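PDB 2V8F: profilin-2 from Mus musculus, which binds actin and proline-rich partners such as the FH1 domain of the formin mDia1, and probably helps to control actin filament assembly. Local coordinates for residues 9-14 with 129-134; 49-54 with 62-67; 54-59 with 84-89; 99-104 with 110-115. All coordinates share one frame; numbering follows the deposited sequence.

Interaction 1 of 4, residues 9-14 with 129-134; sequences DNLMCD and YSMAKY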
loop_
_atom_site.group_PDB
_atom_site.type_symbol
_atom_site.label_atom_id
_atom_site.label_comp_id
_atom_site.label_asym_id
_atom_site.label_seq_id
_atom_site.Cartn_x
_atom_site.Cartn_y
_atom_site.Cartn_z
ATOM N N ASP A 9 3.533 -1.764 -2.315
ATOM C CA ASP A 9 2.055 -1.749 -2.374
ATOM C C ASP A 9 1.493 -3.159 -2.553
ATOM O O ASP A 9 0.530 -3.557 -1.922
ATOM C CB ASP A 9 1.632 -0.851 -3.520
ATOM C CG ASP A 9 1.808 0.614 -3.358
ATOM O OD1 ASP A 9 2.150 1.013 -2.233
ATOM O OD2 ASP A 9 1.634 1.417 -4.322
ATOM N N ASN A 10 2.078 -3.897 -3.479
ATOM C CA ASN A 10 1.615 -5.229 -3.820
ATOM C C ASN A 10 1.731 -6.130 -2.598
ATOM O O ASN A 10 0.823 -6.872 -2.253
ATOM C CB ASN A 10 2.419 -5.698 -5.031
ATOM C CG ASN A 10 2.101 -7.135 -5.342
ATOM O OD1 ASN A 10 2.470 -8.088 -4.640
ATOM N ND2 ASN A 10 1.371 -7.297 -6.429
ATOM N N LEU A 11 2.855 -6.021 -1.898
ATOM C CA LEU A 11 3.081 -6.898 -0.736
ATOM C C LEU A 11 2.141 -6.561 0.407
ATOM O O LEU A 11 1.888 -7.397 1.272
ATOM C CB LEU A 11 4.529 -6.757 -0.290
ATOM C CG LEU A 11 5.584 -7.365 -1.232
ATOM C CD1 LEU A 11 6.969 -6.815 -0.944
ATOM C CD2 LEU A 11 5.555 -8.877 -1.182
ATOM N N MET A 12 1.675 -5.324 0.462
ATOM C CA MET A 12 0.753 -4.860 1.492
ATOM C C MET A 12 -0.722 -5.058 1.135
ATOM O O MET A 12 -1.571 -4.836 1.987
ATOM C CB MET A 12 0.975 -3.376 1.765
ATOM C CG MET A 12 2.320 -3.085 2.396
ATOM S SD MET A 12 2.448 -3.640 4.092
ATOM C CE MET A 12 1.483 -2.328 4.873
ATOM N N CYS A 13 -1.032 -5.397 -0.105
ATOM C CA CYS A 13 -2.432 -5.261 -0.499
ATOM C C CYS A 13 -3.373 -6.215 0.209
ATOM O O CYS A 13 -4.553 -5.855 0.291
ATOM C CB CYS A 13 -2.486 -5.516 -2.012
ATOM S SG CYS A 13 -4.144 -5.164 -2.634
ATOM N N ASP A 14 -2.894 -7.361 0.685
ATOM C CA ASP A 14 -3.856 -8.336 1.225
ATOM C C ASP A 14 -4.248 -8.041 2.665
ATOM O O ASP A 14 -5.028 -8.785 3.273
ATOM C CB ASP A 14 -3.287 -9.752 1.056
ATOM C CG ASP A 14 -2.053 -10.093 1.842
ATOM O OD1 ASP A 14 -1.711 -9.350 2.787
ATOM O OD2 ASP A 14 -1.396 -11.132 1.530
ATOM N N TYR A 129 8.606 -15.657 -1.068
ATOM C CA TYR A 129 9.055 -16.605 -2.079
ATOM C C TYR A 129 8.573 -16.178 -3.454
ATOM O O TYR A 129 9.340 -16.200 -4.405
ATOM C CB TYR A 129 8.576 -18.030 -1.731
ATOM C CG TYR A 129 8.737 -18.957 -2.920
ATOM C CD1 TYR A 129 9.979 -19.542 -3.171
ATOM C CD2 TYR A 129 7.689 -19.262 -3.786
ATOM C CE1 TYR A 129 10.172 -20.389 -4.245
ATOM C CE2 TYR A 129 7.877 -20.074 -4.854
ATOM C CZ TYR A 129 9.117 -20.635 -5.072
ATOM O OH TYR A 129 9.258 -21.471 -6.157
ATOM N N SER A 130 7.263 -15.973 -3.599
ATOM C CA SER A 130 6.700 -15.747 -4.930
ATOM C C SER A 130 7.211 -14.444 -5.511
ATOM O O SER A 130 7.513 -14.406 -6.705
ATOM C CB SER A 130 5.170 -15.719 -4.813
ATOM O OG SER A 130 4.701 -17.009 -4.477
ATOM N N MET A 131 7.357 -13.420 -4.675
ATOM C CA MET A 131 7.827 -12.172 -5.234
ATOM C C MET A 131 9.314 -12.246 -5.586
ATOM O O MET A 131 9.715 -11.698 -6.607
ATOM C CB MET A 131 7.572 -11.041 -4.220
ATOM C CG MET A 131 8.048 -9.686 -4.733
ATOM S SD MET A 131 7.114 -9.115 -6.147
ATOM C CE MET A 131 5.612 -8.483 -5.405
ATOM N N ALA A 132 10.078 -12.954 -4.744
ATOM C CA ALA A 132 11.493 -13.093 -5.078
ATOM C C ALA A 132 11.711 -13.899 -6.350
ATOM O O ALA A 132 12.587 -13.580 -7.159
ATOM C CB ALA A 132 12.285 -13.672 -3.919
ATOM N N LYS A 133 10.872 -14.899 -6.537
ATOM C CA LYS A 133 10.932 -15.687 -7.784
ATOM C C LYS A 133 10.567 -14.856 -9.012
ATOM O O LYS A 133 11.236 -14.926 -10.045
ATOM C CB LYS A 133 9.983 -16.871 -7.669
ATOM C CG LYS A 133 9.909 -17.724 -8.929
ATOM C CD LYS A 133 11.260 -18.174 -9.405
ATOM C CE LYS A 133 11.352 -18.897 -10.731
ATOM N NZ LYS A 133 12.807 -18.940 -11.124
ATOM N N TYR A 134 9.483 -14.084 -8.933
ATOM C CA TYR A 134 9.081 -13.152 -9.988
ATOM C C TYR A 134 10.243 -12.240 -10.356
ATOM O O TYR A 134 10.644 -12.029 -11.508
ATOM C CB TYR A 134 7.858 -12.366 -9.527
ATOM C CG TYR A 134 7.194 -11.414 -10.492
ATOM C CD1 TYR A 134 6.107 -11.847 -11.252
ATOM C CD2 TYR A 134 7.569 -10.091 -10.680
ATOM C CE1 TYR A 134 5.451 -11.022 -12.148
ATOM C CE2 TYR A 134 6.911 -9.266 -11.584
ATOM C CZ TYR A 134 5.849 -9.720 -12.326
ATOM O OH TYR A 134 5.169 -8.933 -13.226
#
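M131 reaches across from the C-terminal helix and meets N10 and L11 at two separate points of its side chain. At the far end, the methyl CE of M131 lies 3.3 Å from OD1 of N10, a van der Waals contact between a methyl group and an amide oxygen. M131 was modelled in two conformers, so the approach of CE is less certain than that of CB. Nearer the backbone, CB of M131 packs against CD2 of L11 at 4.2 Å; this is the apolar part of the contact.

CG of M131 extends straight away from its own backbone N (chi1 180°), but the chain then bends at chi2 and chi3, and the bend swings CE over to the asparagine. With CG of N10 opposite its backbone N (chi1 174°), the amide is carried to the methionine's methyl, and the two side chains meet at a slant. The nearest CA atoms, of L11 and M131, are 8.4 Å apart, and side chains alone bridge the gap.

One step out, M131 also touches Y7, and a salt bridge from D14 to K127 adds a second tie between these ends of the chain. N10 packs on an apolar side chain of the bound peptide, while Y134 OH hydrogen-bonds the peptide backbone; this is the proline-rich ligand site that profilins form with their terminal helices. Helices 5-12 and 121-137 lie together on strand 109-114, where L11 rests on V111 and V113 and M131 on V111.

Interaction 2 of 4, residues 49-54 with 62-67; sequences DMIVGK and NGLTLG
L64 meets the helix at two levels, first with its CB and then with one methyl branch. CB faces CG of M50 at 4.0 Å, the two side chains slanting past each other. M50 carries CG opposite its backbone N (chi1 180°) and then turns at chi2 and chi3, which takes SD and CE farther from L64 than CG is. From CB, L64 sends CG into the position between its backbone N and carbonyl carbon (chi1 55°). There the leucine forks, and CD2 touches CD1 of I51 at 3.7 Å, the closest approach between the two segments; the isoleucine comes in at about a right angle.

This is helix-on-sheet packing in the profilin fold, where helix 45-52 lies against one face of the antiparallel sheet and strand 64-66 forms one border of that sheet within the chain. Helix 58-62 fills the short connection, and G63, with a phi of 69°, turns the chain out of it into the strand.

CD1 of I51 has a second neighbour in CD2 of L66, at 4.2 Å, so the tip of the isoleucine bears on two leucines of the same strand. I51 also packs on M86 and I88 of strand 85-90, and L64 on C71 and V73 of strand 69-77. At the polar margin, the carboxylate of E47 accepts a hydrogen bond from G67 N through OE1, while its OE2 is hydrogen-bonded to T65 OG1.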
loop_
_atom_site.group_PDB
_atom_site.type_symbol
_atom_site.label_atom_id
_atom_site.label_comp_id
_atom_site.label_asym_id
_atom_site.label_seq_id
_atom_site.Cartn_x
_atom_site.Cartn_y
_atom_site.Cartn_z
ATOM N N ASP A 49 24.283 -7.273 5.176
ATOM C CA ASP A 49 25.409 -8.194 5.114
ATOM C C ASP A 49 25.129 -9.393 6.025
ATOM O O ASP A 49 25.491 -10.520 5.676
ATOM C CB ASP A 49 26.668 -7.516 5.584
ATOM C CG ASP A 49 27.349 -6.589 4.636
ATOM O OD1 ASP A 49 27.099 -6.770 3.432
ATOM O OD2 ASP A 49 28.137 -5.710 5.114
ATOM N N MET A 50 24.531 -9.173 7.199
ATOM C CA MET A 50 24.261 -10.300 8.110
ATOM C C MET A 50 23.244 -11.251 7.482
ATOM O O MET A 50 23.371 -12.463 7.576
ATOM C CB MET A 50 23.826 -9.767 9.446
ATOM C CG MET A 50 23.511 -10.822 10.481
ATOM S SD MET A 50 24.942 -11.860 10.852
ATOM C CE MET A 50 26.069 -10.603 11.497
ATOM N N ILE A 51 22.213 -10.693 6.864
ATOM C CA ILE A 51 21.200 -11.524 6.217
ATOM C C ILE A 51 21.809 -12.341 5.076
ATOM O O ILE A 51 21.453 -13.519 4.949
ATOM C CB ILE A 51 20.038 -10.623 5.711
ATOM C CG1 ILE A 51 19.268 -9.962 6.873
ATOM C CG2 ILE A 51 19.127 -11.371 4.757
ATOM C CD1 ILE A 51 18.205 -10.845 7.479
ATOM N N VAL A 52 22.655 -11.780 4.252
ATOM C CA VAL A 52 23.107 -12.461 3.037
ATOM C C VAL A 52 24.492 -13.084 3.102
ATOM O O VAL A 52 24.949 -13.661 2.111
ATOM C CB VAL A 52 23.014 -11.506 1.835
ATOM C CG1 VAL A 52 21.618 -10.910 1.681
ATOM C CG2 VAL A 52 24.057 -10.392 1.893
ATOM N N GLY A 53 25.221 -12.923 4.206
ATOM C CA GLY A 53 26.633 -13.277 4.227
ATOM C C GLY A 53 26.924 -14.751 4.296
ATOM O O GLY A 53 26.055 -15.601 4.406
ATOM N N LYS A 54 28.219 -15.010 4.244
ATOM C CA LYS A 54 28.688 -16.393 4.176
ATOM C C LYS A 54 28.435 -17.159 5.455
ATOM O O LYS A 54 28.264 -18.375 5.438
ATOM C CB LYS A 54 30.203 -16.368 3.915
ATOM C CG LYS A 54 30.864 -17.709 3.653
ATOM C CD LYS A 54 32.360 -17.577 3.387
ATOM C CE LYS A 54 33.054 -18.900 3.647
ATOM N NZ LYS A 54 34.509 -18.943 3.322
ATOM N N ASN A 62 23.472 -15.350 17.848
ATOM C CA ASN A 62 23.634 -13.956 18.239
ATOM C C ASN A 62 22.400 -13.126 17.878
ATOM O O ASN A 62 22.299 -11.956 18.259
ATOM C CB ASN A 62 24.860 -13.356 17.529
ATOM C CG ASN A 62 26.226 -13.896 17.891
ATOM O OD1 ASN A 62 27.293 -13.366 17.556
ATOM N ND2 ASN A 62 26.343 -15.009 18.588
ATOM N N GLY A 63 21.459 -13.725 17.153
ATOM C CA GLY A 63 20.300 -13.051 16.581
ATOM C C GLY A 63 20.768 -12.128 15.471
ATOM O O GLY A 63 21.922 -12.148 15.084
ATOM N N LEU A 64 19.857 -11.284 15.007
ATOM C CA LEU A 64 20.235 -10.216 14.107
ATOM C C LEU A 64 19.308 -9.041 14.361
ATOM O O LEU A 64 18.279 -9.188 15.033
ATOM C CB LEU A 64 20.177 -10.688 12.655
ATOM C CG LEU A 64 18.912 -11.295 12.088
ATOM C CD1 LEU A 64 17.862 -10.261 11.692
ATOM C CD2 LEU A 64 19.237 -12.077 10.818
ATOM N N THR A 65 19.617 -7.900 13.769
ATOM C CA THR A 65 18.662 -6.775 13.874
ATOM C C THR A 65 18.191 -6.355 12.492
ATOM O O THR A 65 18.879 -6.554 11.491
ATOM C CB THR A 65 19.241 -5.553 14.602
ATOM O OG1 THR A 65 20.432 -5.145 13.880
ATOM C CG2 THR A 65 19.580 -5.837 16.053
ATOM N N LEU A 66 17.010 -5.757 12.432
ATOM C CA LEU A 66 16.463 -5.128 11.242
ATOM C C LEU A 66 16.028 -3.759 11.727
ATOM O O LEU A 66 15.171 -3.637 12.601
ATOM C CB LEU A 66 15.305 -5.938 10.689
ATOM C CG LEU A 66 15.691 -7.318 10.127
ATOM C CD1 LEU A 66 14.473 -8.104 9.722
ATOM C CD2 LEU A 66 16.670 -7.175 8.969
ATOM N N GLY A 67 16.604 -2.709 11.151
ATOM C CA GLY A 67 16.235 -1.378 11.592
ATOM C C GLY A 67 16.515 -1.244 13.075
ATOM O O GLY A 67 15.784 -0.533 13.745
#

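Interaction 3 of 4, residues 54-59 with 84-89; sequences KDREGF and CTMDIR
A single methionine, M86, divides its end between a charged group and an aromatic ring: its sulfur sits at the edge of the R56 guanidinium, near that group's plane, while its methyl lies over a face of F59. SD is 3.8 Å from NH2 of R56, a packing distance. CE is 4.1 Å from the centroid of the F59 ring, 23° off the ring normal and shifted toward CZ and CE2, which makes a CH-pi contact. The sulfur itself stands obliquely to that ring at 5.5 Å from its centroid, a looser Met-aromatic contact. M86 runs nearly straight through chi2 and bends at chi3 (93°); that bend turns CE toward the phenylalanine.

R56 and F59 also meet each other. CZ of F59 stands 3.5 Å above the guanidinium plane, toward its rim, whereas the R56 CZ atom lies in the plane of the ring, at its edge. The arginine is held in this attitude by polar partners: NH1 bonds the carbonyls of I51 and G53, and NE forms a salt bridge with D76. The chain leading from R56 into helix 58-62 is shaped by an Asx turn. D55 OD1 accepts from E57 N and from G58 N, both at 2.9 Å and from the same face of the carboxylate.

M86 belongs to strand 85-90, flanked in the sheet by 69-77 and 100-105. It projects on the side of helices 45-52 and 58-62, while T85 and D87 turn to the other side and meet Y129 and N125 of helix 121-137.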
loop_
_atom_site.group_PDB
_atom_site.type_symbol
_atom_site.label_atom_id
_atom_site.label_comp_id
_atom_site.label_asym_id
_atom_site.label_seq_id
_atom_site.Cartn_x
_atom_site.Cartn_y
_atom_site.Cartn_z
ATOM N N LYS A 54 28.219 -15.010 4.244
ATOM C CA LYS A 54 28.688 -16.393 4.176
ATOM C C LYS A 54 28.435 -17.159 5.455
ATOM O O LYS A 54 28.264 -18.375 5.438
ATOM C CB LYS A 54 30.203 -16.368 3.915
ATOM C CG LYS A 54 30.864 -17.709 3.653
ATOM C CD LYS A 54 32.360 -17.577 3.387
ATOM C CE LYS A 54 33.054 -18.900 3.647
ATOM N NZ LYS A 54 34.509 -18.943 3.322
ATOM N N ASP A 55 28.444 -16.443 6.555
ATOM C CA ASP A 55 28.189 -17.130 7.818
ATOM C C ASP A 55 26.707 -17.352 8.011
ATOM O O ASP A 55 25.909 -16.427 8.200
ATOM C CB ASP A 55 28.822 -16.251 8.900
ATOM C CG ASP A 55 28.556 -16.720 10.297
ATOM O OD1 ASP A 55 27.948 -17.797 10.502
ATOM O OD2 ASP A 55 28.963 -15.976 11.204
ATOM N N ARG A 56 26.275 -18.616 7.957
ATOM C CA ARG A 56 24.879 -18.998 8.055
ATOM C C ARG A 56 24.615 -19.584 9.446
ATOM O O ARG A 56 23.599 -20.244 9.614
ATOM C CB ARG A 56 24.458 -19.976 6.962
ATOM C CG ARG A 56 24.788 -19.654 5.515
ATOM C CD ARG A 56 24.399 -18.273 5.065
ATOM N NE ARG A 56 22.959 -18.027 5.145
ATOM C CZ ARG A 56 22.487 -16.784 5.045
ATOM N NH1 ARG A 56 23.273 -15.731 4.858
ATOM N NH2 ARG A 56 21.181 -16.601 5.126
ATOM N N GLU A 57 25.531 -19.337 10.383
ATOM C CA GLU A 57 25.419 -19.912 11.723
ATOM C C GLU A 57 25.304 -18.876 12.823
ATOM O O GLU A 57 24.559 -19.015 13.795
ATOM C CB GLU A 57 26.633 -20.836 11.963
ATOM C CG GLU A 57 26.606 -22.075 11.103
ATOM C CD GLU A 57 25.431 -22.986 11.373
ATOM O OE1 GLU A 57 24.990 -23.056 12.533
ATOM O OE2 GLU A 57 24.965 -23.634 10.391
ATOM N N GLY A 58 26.084 -17.802 12.733
ATOM C CA GLY A 58 26.163 -16.835 13.799
ATOM C C GLY A 58 24.830 -16.251 14.214
ATOM O O GLY A 58 24.606 -16.044 15.414
ATOM N N PHE A 59 23.988 -15.964 13.223
ATOM C CA PHE A 59 22.721 -15.329 13.580
ATOM C C PHE A 59 21.840 -16.270 14.386
ATOM O O PHE A 59 20.902 -15.759 15.006
ATOM C CB PHE A 59 22.057 -14.698 12.356
ATOM C CG PHE A 59 21.953 -15.532 11.100
ATOM C CD1 PHE A 59 21.543 -16.855 11.055
ATOM C CD2 PHE A 59 22.265 -14.942 9.875
ATOM C CE1 PHE A 59 21.444 -17.549 9.865
ATOM C CE2 PHE A 59 22.176 -15.633 8.708
ATOM C CZ PHE A 59 21.768 -16.957 8.663
ATOM N N CYS A 84 15.173 -19.986 -1.415
ATOM C CA CYS A 84 15.760 -18.667 -1.318
ATOM C C CYS A 84 15.004 -17.756 -0.328
ATOM O O CYS A 84 14.869 -16.564 -0.571
ATOM C CB CYS A 84 15.795 -17.967 -2.684
ATOM S SG CYS A 84 16.892 -18.890 -3.838
ATOM N N THR A 85 14.534 -18.317 0.778
ATOM C CA THR A 85 13.854 -17.576 1.801
ATOM C C THR A 85 14.555 -17.757 3.131
ATOM O O THR A 85 15.259 -18.727 3.395
ATOM C CB THR A 85 12.344 -17.950 1.927
ATOM O OG1 THR A 85 12.255 -19.276 2.419
ATOM C CG2 THR A 85 11.612 -17.750 0.601
ATOM N N MET A 86 14.256 -16.813 4.048
ATOM C CA MET A 86 14.517 -16.982 5.457
ATOM C C MET A 86 13.293 -16.499 6.236
ATOM O O MET A 86 12.646 -15.544 5.823
ATOM C CB MET A 86 15.639 -16.112 6.003
ATOM C CG MET A 86 17.077 -16.371 5.706
ATOM S SD MET A 86 17.951 -14.886 6.260
ATOM C CE MET A 86 18.406 -15.281 7.896
ATOM N N ASP A 87 13.054 -17.157 7.336
ATOM C CA ASP A 87 12.011 -16.802 8.271
ATOM C C ASP A 87 12.630 -16.265 9.543
ATOM O O ASP A 87 13.552 -16.841 10.123
ATOM C CB ASP A 87 11.136 -18.028 8.497
ATOM C CG ASP A 87 10.629 -18.558 7.154
ATOM O OD1 ASP A 87 9.857 -17.823 6.501
ATOM O OD2 ASP A 87 10.985 -19.727 6.810
ATOM N N ILE A 88 12.074 -15.112 9.954
ATOM C CA ILE A 88 12.580 -14.368 11.090
ATOM C C ILE A 88 11.436 -14.005 12.032
ATOM O O ILE A 88 10.272 -13.994 11.608
ATOM C CB ILE A 88 13.298 -13.110 10.540
ATOM C CG1 ILE A 88 14.609 -13.495 9.842
ATOM C CG2 ILE A 88 13.551 -12.018 11.552
ATOM C CD1 ILE A 88 15.228 -12.447 8.949
ATOM N N ARG A 89 11.730 -13.659 13.261
ATOM C CA ARG A 89 10.667 -13.176 14.173
ATOM C C ARG A 89 11.233 -12.078 15.037
ATOM O O ARG A 89 12.360 -12.188 15.509
ATOM C CB ARG A 89 10.113 -14.298 15.040
ATOM C CG ARG A 89 8.917 -13.899 15.861
ATOM C CD ARG A 89 8.219 -15.086 16.538
ATOM N NE ARG A 89 8.345 -16.275 15.750
ATOM C CZ ARG A 89 8.851 -17.457 15.999
ATOM N NH1 ARG A 89 9.377 -17.746 17.160
ATOM N NH2 ARG A 89 8.819 -18.345 15.014
#

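Interaction 4 of 4, residues 99-104 with 110-115; sequences YNVAVG and LVFVMG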
loop_
_atom_site.group_PDB
_atom_site.type_symbol
_atom_site.label_atom_id
_atom_site.label_comp_id
_atom_site.label_asym_id
_atom_site.label_seq_id
_atom_site.Cartn_x
_atom_site.Cartn_y
_atom_site.Cartn_z
ATOM N N TYR A 99 6.320 -10.247 15.920
ATOM C CA TYR A 99 5.846 -10.231 14.563
ATOM C C TYR A 99 6.762 -11.114 13.722
ATOM O O TYR A 99 7.965 -11.078 13.919
ATOM C CB TYR A 99 5.834 -8.832 13.936
ATOM C CG TYR A 99 5.039 -7.920 14.855
ATOM C CD1 TYR A 99 3.657 -7.974 14.851
ATOM C CD2 TYR A 99 5.658 -7.036 15.718
ATOM C CE1 TYR A 99 2.903 -7.160 15.679
ATOM C CE2 TYR A 99 4.890 -6.233 16.536
ATOM C CZ TYR A 99 3.518 -6.278 16.535
ATOM O OH TYR A 99 2.779 -5.457 17.357
ATOM N N ASN A 100 6.131 -11.869 12.838
ATOM C CA ASN A 100 6.882 -12.730 11.931
ATOM C C ASN A 100 7.307 -11.918 10.711
ATOM O O ASN A 100 6.606 -11.049 10.185
ATOM C CB ASN A 100 6.029 -13.929 11.551
ATOM C CG ASN A 100 5.664 -14.746 12.749
ATOM O OD1 ASN A 100 6.569 -15.136 13.530
ATOM N ND2 ASN A 100 4.366 -15.024 12.917
ATOM N N VAL A 101 8.516 -12.248 10.241
ATOM C CA VAL A 101 9.133 -11.644 9.084
ATOM C C VAL A 101 9.561 -12.733 8.107
ATOM O O VAL A 101 10.133 -13.728 8.540
ATOM C CB VAL A 101 10.338 -10.807 9.549
ATOM C CG1 VAL A 101 11.220 -10.386 8.350
ATOM C CG2 VAL A 101 9.917 -9.600 10.334
ATOM N N ALA A 102 9.328 -12.549 6.813
ATOM C CA ALA A 102 9.879 -13.424 5.814
ATOM C C ALA A 102 10.764 -12.592 4.868
ATOM O O ALA A 102 10.434 -11.429 4.562
ATOM C CB ALA A 102 8.826 -14.161 5.029
ATOM N N VAL A 103 11.849 -13.161 4.397
ATOM C CA VAL A 103 12.743 -12.605 3.429
ATOM C C VAL A 103 12.894 -13.542 2.242
ATOM O O VAL A 103 13.101 -14.723 2.439
ATOM C CB VAL A 103 14.135 -12.378 4.074
ATOM C CG1 VAL A 103 15.017 -11.577 3.092
ATOM C CG2 VAL A 103 14.096 -11.736 5.451
ATOM N N GLY A 104 12.783 -12.998 1.039
ATOM C CA GLY A 104 12.994 -13.702 -0.189
ATOM C C GLY A 104 14.203 -13.105 -0.903
ATOM O O GLY A 104 14.266 -11.869 -1.019
ATOM N N LEU A 110 16.429 -8.224 -2.066
ATOM C CA LEU A 110 15.720 -8.906 -1.046
ATOM C C LEU A 110 14.312 -8.330 -0.898
ATOM O O LEU A 110 14.133 -7.112 -0.995
ATOM C CB LEU A 110 16.366 -8.719 0.334
ATOM C CG LEU A 110 17.808 -9.190 0.405
ATOM C CD1 LEU A 110 18.445 -8.763 1.730
ATOM C CD2 LEU A 110 17.955 -10.708 0.220
ATOM N N VAL A 111 13.358 -9.221 -0.707
ATOM C CA VAL A 111 11.995 -8.904 -0.412
ATOM C C VAL A 111 11.747 -9.152 1.062
ATOM O O VAL A 111 11.973 -10.285 1.506
ATOM C CB VAL A 111 11.046 -9.761 -1.246
ATOM C CG1 VAL A 111 9.596 -9.474 -0.860
ATOM C CG2 VAL A 111 11.335 -9.566 -2.729
ATOM N N PHE A 112 11.317 -8.155 1.821
ATOM C CA PHE A 112 10.963 -8.285 3.219
ATOM C C PHE A 112 9.461 -8.047 3.410
ATOM O O PHE A 112 8.932 -7.085 2.874
ATOM C CB PHE A 112 11.729 -7.252 4.066
ATOM C CG PHE A 112 13.185 -7.454 4.277
ATOM C CD1 PHE A 112 14.124 -7.054 3.333
ATOM C CD2 PHE A 112 13.642 -8.050 5.431
ATOM C CE1 PHE A 112 15.464 -7.261 3.601
ATOM C CE2 PHE A 112 14.970 -8.250 5.698
ATOM C CZ PHE A 112 15.900 -7.878 4.727
ATOM N N VAL A 113 8.850 -8.912 4.217
ATOM C CA VAL A 113 7.487 -8.682 4.684
ATOM C C VAL A 113 7.449 -8.920 6.180
ATOM O O VAL A 113 8.079 -9.836 6.693
ATOM C CB VAL A 113 6.449 -9.540 3.914
ATOM C CG1 VAL A 113 6.396 -9.197 2.429
ATOM C CG2 VAL A 113 6.758 -11.006 4.117
ATOM N N MET A 114 6.651 -8.146 6.899
ATOM C CA MET A 114 6.319 -8.341 8.288
ATOM C C MET A 114 4.819 -8.503 8.456
ATOM O O MET A 114 4.060 -7.661 8.008
ATOM C CB MET A 114 6.822 -7.156 9.131
ATOM C CG MET A 114 6.550 -7.380 10.612
ATOM S SD MET A 114 6.950 -5.959 11.619
ATOM C CE MET A 114 8.690 -5.729 11.357
ATOM N N GLY A 115 4.426 -9.603 9.124
ATOM C CA GLY A 115 2.964 -9.741 9.326
ATOM C C GLY A 115 2.509 -8.818 10.432
ATOM O O GLY A 115 3.215 -8.419 11.345
#
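The F112 ring has CG1 of V103 centred over one face, 4.2 Å from the ring centroid and 12° off the normal, a CH-pi contact. CG1 of V101 approaches the same ring at its edge, and the ring of F40 also meets it. The other aromatic, Y99, takes SD of M114 obliquely at 5.0 Å from its centroid, a Met-aromatic contact, and its CD1 lies 3.6 Å from O of G115.

Strands 100-105 and 109-114 form an antiparallel beta hairpin inside the profilin sheet. V103 and F112 are a non-hydrogen-bonded pair whose side chains run alongside each other; CG2 of V103 reaches CE2 of F112 at 3.6 Å. V101 and M114 are likewise a non-hydrogen-bonded pair, but their side chains cross at a slant, CG2 of V101 against CG of M114 at 4.0 Å. With CG of F112 opposite its carbonyl carbon (chi1 -72°), the ring turns a face to CG1 of V103.

The other face of the hairpin holds A102, V111 and V113 and is covered by helices 121-137 and 5-12, the former bringing L124 and A128 onto A102. CB of A102 touches CG2 of V113 at 3.9 Å. Backbone bonds in both directions lock the hydrogen-bonded pairs A102 with V113 and G104 with V111, and G115 N adds one to N100 O. The straightest of the five runs from V111 N to G104 O, 2.8 Å long with 172° at the hydrogen.

In the fold
From the N terminus, helix 5-12 is the first partner and waits longest: interaction 1 closes only at helix 121-137, so its loop takes in all the other contacts. Interactions 2 and 3 come next. They share K54 and cross, because 54-59 starts at the end of the first half of interaction 2, runs on before its second half, and pairs later with strand 85-90. Between them they set helices 45-52 and 58-62 against the sheet, across the chain's centre from interaction 1. Interaction 4 follows in series as a local hairpin. Its strand 100-105 bonds to strand 85-90 of interaction 3, and its strand 109-114 lies beneath both terminal helices.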